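Local coordinates for protein pyocin S5 (Pseudomonas aeruginosa PAO1, PDB 6THK) that is a bacteriocin that kills competing bacteria, probably by forming channels that depolarise the cytoplasmic membrane once it has been imported, at residues A[332-335]-A[336-340]; A[470-473]-A[474-478]; A[490-493]-A[494-498]. The protein carries 1 engineered substitution. One frame throughout, in Å; residues are numbered along the deposited sequence.

Contact 1 (A[332-335]-A[336-340]); sequences KEVT and EKFGA. With ZN (zinc ion), chain J.
From Lys332 and Glu336 onward the last turns of helix 272-338 keep the alpha-helical pattern, each amide binding the carbonyl four residues earlier, up to Gly339. The amide N of Phe338 reaches Val334 O at 2.8 Å. At the final step Gly339 N lies 2.9 Å from Thr335 O and adds a weak bond to Val334 O. Gly339 is the first residue to leave helical angles, with a positive phi of 101°, and it is also the N-cap of helix 340-353. Three residues apart on the outer surface, Glu333 and Glu336 hold a zinc ion between them. The metal is bound by Glu333 OE1 at 2.3 Å and by Glu336 OE2 at 2.2 Å. Each acid gives one oxygen: Glu333 OE2 stays 3.2 Å and Glu336 OE1 3.1 Å from the zinc. The two chains arrive differently: Glu333 has CG anti to its backbone N (chi1 -173°) and then bends at the next bond, whereas Glu336 runs extended beyond CG. Their carboxylate planes stand 68° apart, and Glu333 OE2 comes within 3.7 Å of Glu336 OE2, a pairing of acids whose repulsion the metal would be expected to offset. Beside this site, Lys332 turns its ammonium away to a salt bridge with Asp329. On the inner side, Phe338 CB rests 3.4 Å from Val334 O, while Val334 CG1 meets the same CB loosely. Val334 and Thr335 also touch Ser343 of the next helix. The arrangement is that of a surface zinc site made by glutamates at positions i and i+3, just before a glycine with positive phi, where helix 272-338 gives way to helix 340-353, which packs in the helical bundle of the pore-forming domain.

Contact 2 (A[470-473]-A[474-478]); sequences LGFA and LVMAV
Leu470 to Ala477 form regular alpha helix, in which the amides of Leu474, Val475, Met476 and Ala477 bind the carbonyls of Leu470, Gly471, Phe472 and Ala473; the bond from Leu474 N to Leu470 O is 2.9 Å long. One turn apart, Phe472 and Met476 supply the main side-chain meeting, a Met-aromatic contact. Met476 CG sits over one ring face, 4.2 Å from the Phe472 centroid and 16° off the normal, which makes it a CH-pi contact as well. The sulfur lies more obliquely, with Met476 SD 3.8 Å from Phe472 CZ. A bend at the last torsion (chi3 -73°) carries Met476 CE along the ring to 3.8 Å from Phe472 CE2. This all-buried helix belongs to a predicted transmembrane stretch and probably forms half of the hydrophobic hairpin that lies inside the bundle in channel-forming colicins. Elsewhere on the helix Val475 CG2 lies 3.3 Å from Gly471 O, one turn back. Met476 reaches onward to Met345, Ala346 and Leu349 of helix 340-353, and Val475 touches Phe391 of helix 381-392, while Leu470 meets the zinc ligand Asp383.

Contact 3 (A[490-493]-A[494-498]); sequences KANN and LVISI
Asn493 O receives the amide of Ser497 at 2.8 Å, and one residue earlier Asn492 O takes Ile496 N at 3.2 Å in a nearly straight bond (172° at the hydrogen). Leu494 N to Lys490 O and Val495 N to Ala491 O continue the same i to i+4 pattern. Beyond them Ile498 N binds Leu494 O at 2.7 Å, in the last turn of helix 485-498. Lys490 NZ extends to a hydrogen bond with Gln348 OE1. The buried Asn492 packs against His371 and Leu375 of helix 361-378. His371 binds a zinc ion together with Glu485 and Glu489, both from the start of this same helix, so the Asn492 face adjoins a metal site that joins two helices of the pore-forming bundle. Asn492 and Ile496 are neighbours along that face. With CG anti to the backbone N (chi1 175°), the Asn492 amide is brought to the end of Ile496, whose side chain crosses it at a slant, with CD1 3.9 Å from Asn492 OD1 and almost as near to ND2. The same methyl also approaches the backbone, at 3.6 Å from Asn492 O. A quarter-turn away, Val495 CG2 sits 3.4 Å from Ala491 O, and Val495 faces Ala473 of helix 468-481. Leu494 is buried against Arg341 and Met345 of helix 340-353 and also meets Met476 of helix 468-481.

From the N terminus the three contacts follow in series, each within a single helix, so none closes a long loop and none nests in or crosses another. Contact 1 spans the end of the long helix 272-338, on the surface of the pore-forming domain; some 130 residues later contact 2 lies inside the bundle, and contact 3 follows on the next helix. They meet in space all the same. Phe338 CE2 reaches Phe472 CB at 3.8 Å, tying the end of the long helix to helix 468-481. That helix packs closely on helix 485-498, with Ala477 CA 3.4 Å from Ala491 CB. Contacts 1 and 3 do not touch, so contact 2 stands as the bridge between them.

Contact 1 (A[332-335]-A[336-340])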
ATOM      1  N   LYS A 332       5.387 -38.938  41.459  1.00 42.43           N
ATOM      2  CA  LYS A 332       4.830 -38.638  42.769  1.00 42.71           C
ATOM      3  C   LYS A 332       3.655 -39.545  43.086  1.00 50.31           C
ATOM      4  O   LYS A 332       3.561 -40.084  44.174  1.00 51.41           O
ATOM      5  CB  LYS A 332       4.366 -37.188  42.829  1.00 45.10           C
ATOM      6  CG  LYS A 332       5.475 -36.165  42.974  1.00 53.91           C
ATOM      7  CD  LYS A 332       4.907 -34.758  42.965  1.00 65.72           C
ATOM      8  CE  LYS A 332       5.859 -33.781  42.303  1.00 78.84           C
ATOM      9  NZ  LYS A 332       5.223 -33.041  41.179  1.00 87.55           N
ATOM     10  N   GLU A 333       2.775 -39.729  42.107  1.00 48.00           N
ATOM     11  CA  GLU A 333       1.599 -40.579  42.258  1.00 47.64           C
ATOM     12  C   GLU A 333       1.996 -42.029  42.473  1.00 48.62           C
ATOM     13  O   GLU A 333       1.344 -42.755  43.207  1.00 49.25           O
ATOM     14  CB  GLU A 333       0.649 -40.435  41.079  1.00 49.69           C
ATOM     15  CG  GLU A 333      -0.663 -41.176  41.263  1.00 66.12           C
ATOM     16  CD  GLU A 333      -1.520 -40.608  42.375  1.00 97.24           C
ATOM     17  OE1 GLU A 333      -1.688 -39.377  42.430  1.00 90.17           O
ATOM     18  OE2 GLU A 333      -2.033 -41.396  43.191  1.00 98.42           O
ATOM     19  N   VAL A 334       3.050 -42.458  41.788  1.00 42.13           N
ATOM     20  CA  VAL A 334       3.575 -43.799  41.937  1.00 40.30           C
ATOM     21  C   VAL A 334       4.086 -43.994  43.361  1.00 47.79           C
ATOM     22  O   VAL A 334       3.922 -45.056  43.935  1.00 47.27           O
ATOM     23  CB  VAL A 334       4.688 -44.092  40.924  1.00 42.99           C
ATOM     24  CG1 VAL A 334       5.529 -45.260  41.395  1.00 43.33           C
ATOM     25  CG2 VAL A 334       4.091 -44.380  39.559  1.00 41.77           C
ATOM     26  N   THR A 335       4.737 -42.975  43.916  1.00 46.68           N
ATOM     27  CA  THR A 335       5.212 -43.033  45.287  1.00 46.54           C
ATOM     28  C   THR A 335       4.025 -43.156  46.225  1.00 52.59           C
ATOM     29  O   THR A 335       4.038 -43.946  47.149  1.00 53.03           O
ATOM     30  CB  THR A 335       5.970 -41.759  45.684  1.00 48.30           C
ATOM     31  OG1 THR A 335       7.235 -41.713  45.028  1.00 44.85           O
ATOM     32  CG2 THR A 335       6.206 -41.735  47.171  1.00 45.71           C
ATOM     33  N   GLU A 336       2.976 -42.393  45.958  1.00 50.34           N
ATOM     34  CA  GLU A 336       1.793 -42.414  46.798  1.00 50.39           C
ATOM     35  C   GLU A 336       1.112 -43.775  46.824  1.00 54.32           C
ATOM     36  O   GLU A 336       0.716 -44.241  47.875  1.00 55.61           O
ATOM     37  CB  GLU A 336       0.784 -41.367  46.318  1.00 51.87           C
ATOM     38  CG  GLU A 336       0.929 -39.986  46.935  1.00 66.13           C
ATOM     39  CD  GLU A 336      -0.103 -39.003  46.405  1.00 99.93           C
ATOM     40  OE1 GLU A 336       0.254 -37.830  46.176  1.00 95.90           O
ATOM     41  OE2 GLU A 336      -1.272 -39.402  46.215  1.00102.91           O
ATOM     42  N   LYS A 337       1.014 -44.424  45.673  1.00 49.41           N
ATOM     43  CA  LYS A 337       0.328 -45.709  45.568  1.00 48.33           C
ATOM     44  C   LYS A 337       1.177 -46.974  45.732  1.00 53.11           C
ATOM     45  O   LYS A 337       0.690 -47.980  46.225  1.00 54.42           O
ATOM     46  CB  LYS A 337      -0.453 -45.771  44.249  1.00 49.96           C
ATOM     47  CG  LYS A 337      -1.350 -46.983  44.105  1.00 60.04           C
ATOM     48  CD  LYS A 337      -2.823 -46.603  44.101  1.00 70.91           C
ATOM     49  CE  LYS A 337      -3.699 -47.823  44.338  1.00 81.96           C
ATOM     50  NZ  LYS A 337      -5.058 -47.699  43.739  1.00 84.82           N
ATOM     51  N   PHE A 338       2.430 -46.925  45.304  1.00 47.89           N
ATOM     52  CA  PHE A 338       3.336 -48.073  45.380  1.00 46.37           C
ATOM     53  C   PHE A 338       4.558 -47.912  46.288  1.00 50.69           C
ATOM     54  O   PHE A 338       5.231 -48.906  46.566  1.00 49.07           O
ATOM     55  CB  PHE A 338       3.811 -48.468  43.973  1.00 47.49           C
ATOM     56  CG  PHE A 338       2.763 -48.959  43.004  1.00 47.93           C
ATOM     57  CD1 PHE A 338       1.552 -49.469  43.458  1.00 50.85           C
ATOM     58  CD2 PHE A 338       3.009 -48.967  41.642  1.00 48.79           C
ATOM     59  CE1 PHE A 338       0.590 -49.920  42.563  1.00 50.63           C
ATOM     60  CE2 PHE A 338       2.054 -49.440  40.752  1.00 51.04           C
ATOM     61  CZ  PHE A 338       0.846 -49.901  41.217  1.00 48.64           C
ATOM     62  N   GLY A 339       4.874 -46.688  46.692  1.00 48.18           N
ATOM     63  CA  GLY A 339       6.029 -46.439  47.550  1.00 48.92           C
ATOM     64  C   GLY A 339       7.260 -45.924  46.836  1.00 53.29           C
ATOM     65  O   GLY A 339       7.366 -46.028  45.607  1.00 53.54           O
ATOM     66  N   ALA A 340       8.220 -45.405  47.627  1.00 48.72           N
ATOM     67  CA  ALA A 340       9.485 -44.799  47.182  1.00 47.37           C
ATOM     68  C   ALA A 340      10.328 -45.654  46.226  1.00 47.38           C
ATOM     69  O   ALA A 340      10.764 -45.134  45.200  1.00 47.06           O
ATOM     70  CB  ALA A 340      10.321 -44.388  48.382  1.00 48.17           C
TER
HETATM   71 ZN    ZN J 609      -2.231 -38.488  44.494  1.00123.93          ZN

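Contact 2 (A[470-473]-A[474-478])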
ATOM      1  N   LEU A 470       3.074 -55.470  41.615  1.00 37.99           N
ATOM      2  CA  LEU A 470       3.732 -56.609  40.996  1.00 37.52           C
ATOM      3  C   LEU A 470       3.706 -56.509  39.480  1.00 43.15           C
ATOM      4  O   LEU A 470       4.745 -56.569  38.843  1.00 45.48           O
ATOM      5  CB  LEU A 470       3.098 -57.917  41.456  1.00 35.91           C
ATOM      6  CG  LEU A 470       3.701 -59.181  40.857  1.00 39.18           C
ATOM      7  CD1 LEU A 470       5.192 -59.242  41.120  1.00 39.52           C
ATOM      8  CD2 LEU A 470       3.012 -60.422  41.382  1.00 38.29           C
ATOM      9  N   GLY A 471       2.516 -56.392  38.904  1.00 37.79           N
ATOM     10  CA  GLY A 471       2.388 -56.220  37.459  1.00 36.93           C
ATOM     11  C   GLY A 471       3.231 -55.054  36.951  1.00 39.14           C
ATOM     12  O   GLY A 471       3.949 -55.197  35.954  1.00 38.82           O
ATOM     13  N   PHE A 472       3.214 -53.907  37.661  1.00 35.08           N
ATOM     14  CA  PHE A 472       4.001 -52.730  37.223  1.00 35.28           C
ATOM     15  C   PHE A 472       5.510 -52.985  37.250  1.00 39.28           C
ATOM     16  O   PHE A 472       6.198 -52.564  36.339  1.00 40.58           O
ATOM     17  CB  PHE A 472       3.628 -51.450  37.974  1.00 37.29           C
ATOM     18  CG  PHE A 472       4.393 -50.215  37.535  1.00 39.57           C
ATOM     19  CD1 PHE A 472       4.363 -49.789  36.210  1.00 43.12           C
ATOM     20  CD2 PHE A 472       5.088 -49.446  38.457  1.00 43.01           C
ATOM     21  CE1 PHE A 472       5.042 -48.634  35.810  1.00 43.99           C
ATOM     22  CE2 PHE A 472       5.781 -48.295  38.053  1.00 46.70           C
ATOM     23  CZ  PHE A 472       5.741 -47.891  36.732  1.00 44.35           C
ATOM     24  N   ALA A 473       5.994 -53.740  38.239  1.00 35.67           N
ATOM     25  CA  ALA A 473       7.385 -54.134  38.367  1.00 35.22           C
ATOM     26  C   ALA A 473       7.768 -55.124  37.255  1.00 40.53           C
ATOM     27  O   ALA A 473       8.865 -55.007  36.706  1.00 41.55           O
ATOM     28  CB  ALA A 473       7.625 -54.760  39.733  1.00 35.57           C
ATOM     29  N   LEU A 474       6.891 -56.106  36.935  1.00 37.86           N
ATOM     30  CA  LEU A 474       7.159 -57.085  35.869  1.00 37.86           C
ATOM     31  C   LEU A 474       7.196 -56.376  34.501  1.00 41.54           C
ATOM     32  O   LEU A 474       8.038 -56.717  33.666  1.00 41.75           O
ATOM     33  CB  LEU A 474       6.110 -58.201  35.896  1.00 38.60           C
ATOM     34  CG  LEU A 474       6.263 -59.350  34.903  1.00 43.84           C
ATOM     35  CD1 LEU A 474       7.639 -59.997  34.999  1.00 44.18           C
ATOM     36  CD2 LEU A 474       5.200 -60.403  35.150  1.00 47.66           C
ATOM     37  N   VAL A 475       6.360 -55.353  34.346  1.00 36.49           N
ATOM     38  CA  VAL A 475       6.315 -54.552  33.136  1.00 36.63           C
ATOM     39  C   VAL A 475       7.642 -53.820  32.977  1.00 42.39           C
ATOM     40  O   VAL A 475       8.233 -53.827  31.912  1.00 44.84           O
ATOM     41  CB  VAL A 475       5.173 -53.531  33.180  1.00 39.18           C
ATOM     42  CG1 VAL A 475       5.467 -52.363  32.264  1.00 39.14           C
ATOM     43  CG2 VAL A 475       3.863 -54.188  32.805  1.00 38.54           C
ATOM     44  N   MET A 476       8.099 -53.187  34.045  1.00 37.71           N
ATOM     45  CA  MET A 476       9.389 -52.491  34.040  1.00 37.68           C
ATOM     46  C   MET A 476      10.530 -53.435  33.800  1.00 42.98           C
ATOM     47  O   MET A 476      11.451 -53.065  33.089  1.00 44.22           O
ATOM     48  CB  MET A 476       9.619 -51.712  35.324  1.00 39.53           C
ATOM     49  CG  MET A 476       8.663 -50.586  35.495  1.00 42.82           C
ATOM     50  SD  MET A 476       9.249 -49.409  36.717  1.00 46.76           S
ATOM     51  CE  MET A 476       8.980 -50.323  38.266  1.00 42.39           C
ATOM     52  N   ALA A 477      10.449 -54.671  34.333  1.00 40.17           N
ATOM     53  CA  ALA A 477      11.487 -55.688  34.131  1.00 39.77           C
ATOM     54  C   ALA A 477      11.591 -56.102  32.654  1.00 46.13           C
ATOM     55  O   ALA A 477      12.679 -56.112  32.074  1.00 47.36           O
ATOM     56  CB  ALA A 477      11.218 -56.891  35.017  1.00 39.45           C
ATOM     57  N   VAL A 478      10.436 -56.333  32.057  1.00 42.38           N
ATOM     58  CA  VAL A 478      10.296 -56.708  30.663  1.00 41.87           C
ATOM     59  C   VAL A 478      10.762 -55.574  29.720  1.00 44.56           C
ATOM     60  O   VAL A 478      11.481 -55.822  28.762  1.00 43.01           O
ATOM     61  CB  VAL A 478       8.843 -57.145  30.425  1.00 45.52           C
ATOM     62  CG1 VAL A 478       8.346 -56.727  29.071  1.00 45.97           C
ATOM     63  CG2 VAL A 478       8.691 -58.637  30.644  1.00 44.41           C
TER

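Contact 3 (A[490-493]-A[494-498])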
ATOM      1  N   LYS A 490      18.009 -54.495  38.030  1.00 42.06           N
ATOM      2  CA  LYS A 490      17.379 -53.630  39.024  1.00 40.96           C
ATOM      3  C   LYS A 490      15.879 -53.908  39.161  1.00 45.06           C
ATOM      4  O   LYS A 490      15.379 -53.977  40.279  1.00 44.14           O
ATOM      5  CB  LYS A 490      17.613 -52.153  38.685  1.00 42.30           C
ATOM      6  CG  LYS A 490      18.997 -51.649  39.079  1.00 55.16           C
ATOM      7  CD  LYS A 490      19.324 -50.300  38.447  1.00 62.43           C
ATOM      8  CE  LYS A 490      20.670 -49.801  38.893  1.00 67.74           C
ATOM      9  NZ  LYS A 490      21.105 -48.644  38.082  1.00 76.27           N
ATOM     10  N   ALA A 491      15.167 -54.069  38.023  1.00 42.46           N
ATOM     11  CA  ALA A 491      13.726 -54.294  38.029  1.00 42.01           C
ATOM     12  C   ALA A 491      13.434 -55.699  38.491  1.00 45.21           C
ATOM     13  O   ALA A 491      12.511 -55.899  39.278  1.00 43.92           O
ATOM     14  CB  ALA A 491      13.136 -54.031  36.654  1.00 42.26           C
ATOM     15  N   ASN A 492      14.265 -56.664  38.052  1.00 42.28           N
ATOM     16  CA  ASN A 492      14.188 -58.059  38.452  1.00 42.83           C
ATOM     17  C   ASN A 492      14.317 -58.189  39.979  1.00 49.61           C
ATOM     18  O   ASN A 492      13.572 -58.962  40.578  1.00 50.85           O
ATOM     19  CB  ASN A 492      15.234 -58.902  37.692  1.00 47.37           C
ATOM     20  CG  ASN A 492      15.330 -60.344  38.119  1.00 91.24           C
ATOM     21  OD1 ASN A 492      16.347 -60.787  38.675  1.00 89.80           O
ATOM     22  ND2 ASN A 492      14.278 -61.112  37.871  1.00 89.80           N
ATOM     23  N   ASN A 493      15.210 -57.386  40.616  1.00 47.16           N
ATOM     24  CA  ASN A 493      15.385 -57.360  42.073  1.00 46.70           C
ATOM     25  C   ASN A 493      14.105 -56.876  42.730  1.00 49.02           C
ATOM     26  O   ASN A 493      13.621 -57.546  43.634  1.00 49.17           O
ATOM     27  CB  ASN A 493      16.545 -56.467  42.480  1.00 49.98           C
ATOM     28  CG  ASN A 493      17.917 -56.954  42.071  1.00 78.18           C
ATOM     29  OD1 ASN A 493      18.880 -56.172  42.062  1.00 80.75           O
ATOM     30  ND2 ASN A 493      18.060 -58.244  41.737  1.00 61.21           N
ATOM     31  N   LEU A 494      13.512 -55.772  42.225  1.00 42.89           N
ATOM     32  CA  LEU A 494      12.246 -55.240  42.743  1.00 41.72           C
ATOM     33  C   LEU A 494      11.103 -56.266  42.680  1.00 49.13           C
ATOM     34  O   LEU A 494      10.366 -56.369  43.649  1.00 48.74           O
ATOM     35  CB  LEU A 494      11.853 -53.944  42.038  1.00 40.41           C
ATOM     36  CG  LEU A 494      10.575 -53.223  42.498  1.00 43.14           C
ATOM     37  CD1 LEU A 494      10.660 -52.775  43.968  1.00 42.00           C
ATOM     38  CD2 LEU A 494      10.276 -52.034  41.582  1.00 41.41           C
ATOM     39  N   VAL A 495      10.967 -57.023  41.565  1.00 47.11           N
ATOM     40  CA  VAL A 495       9.928 -58.059  41.412  1.00 47.60           C
ATOM     41  C   VAL A 495      10.081 -59.087  42.547  1.00 52.79           C
ATOM     42  O   VAL A 495       9.146 -59.284  43.313  1.00 51.33           O
ATOM     43  CB  VAL A 495       9.964 -58.748  40.018  1.00 51.03           C
ATOM     44  CG1 VAL A 495       8.995 -59.920  39.952  1.00 50.57           C
ATOM     45  CG2 VAL A 495       9.667 -57.753  38.901  1.00 50.75           C
ATOM     46  N   ILE A 496      11.276 -59.637  42.692  1.00 51.26           N
ATOM     47  CA  ILE A 496      11.548 -60.639  43.703  1.00 52.23           C
ATOM     48  C   ILE A 496      11.318 -60.089  45.096  1.00 55.09           C
ATOM     49  O   ILE A 496      10.805 -60.775  45.965  1.00 54.34           O
ATOM     50  CB  ILE A 496      12.989 -61.144  43.593  1.00 56.21           C
ATOM     51  CG1 ILE A 496      13.122 -62.112  42.418  1.00 57.02           C
ATOM     52  CG2 ILE A 496      13.415 -61.801  44.891  1.00 57.42           C
ATOM     53  CD1 ILE A 496      14.512 -62.163  41.830  1.00 67.68           C
ATOM     54  N   SER A 497      11.759 -58.856  45.297  1.00 51.42           N
ATOM     55  CA  SER A 497      11.620 -58.157  46.562  1.00 51.72           C
ATOM     56  C   SER A 497      10.149 -57.942  46.855  1.00 56.88           C
ATOM     57  O   SER A 497       9.723 -57.996  47.997  1.00 58.51           O
ATOM     58  CB  SER A 497      12.378 -56.826  46.515  1.00 54.41           C
ATOM     59  OG  SER A 497      11.726 -55.800  47.239  1.00 67.85           O
ATOM     60  N   ILE A 498       9.367 -57.725  45.806  1.00 50.73           N
ATOM     61  CA  ILE A 498       7.936 -57.499  45.949  1.00 49.61           C
ATOM     62  C   ILE A 498       7.249 -58.790  46.302  1.00 53.32           C
ATOM     63  O   ILE A 498       6.168 -58.794  46.868  1.00 53.10           O
ATOM     64  CB  ILE A 498       7.290 -56.971  44.663  1.00 51.96           C
ATOM     65  CG1 ILE A 498       7.417 -55.460  44.584  1.00 51.08           C
ATOM     66  CG2 ILE A 498       5.823 -57.356  44.608  1.00 51.73           C
ATOM     67  CD1 ILE A 498       7.035 -54.913  43.234  1.00 56.67           C
TER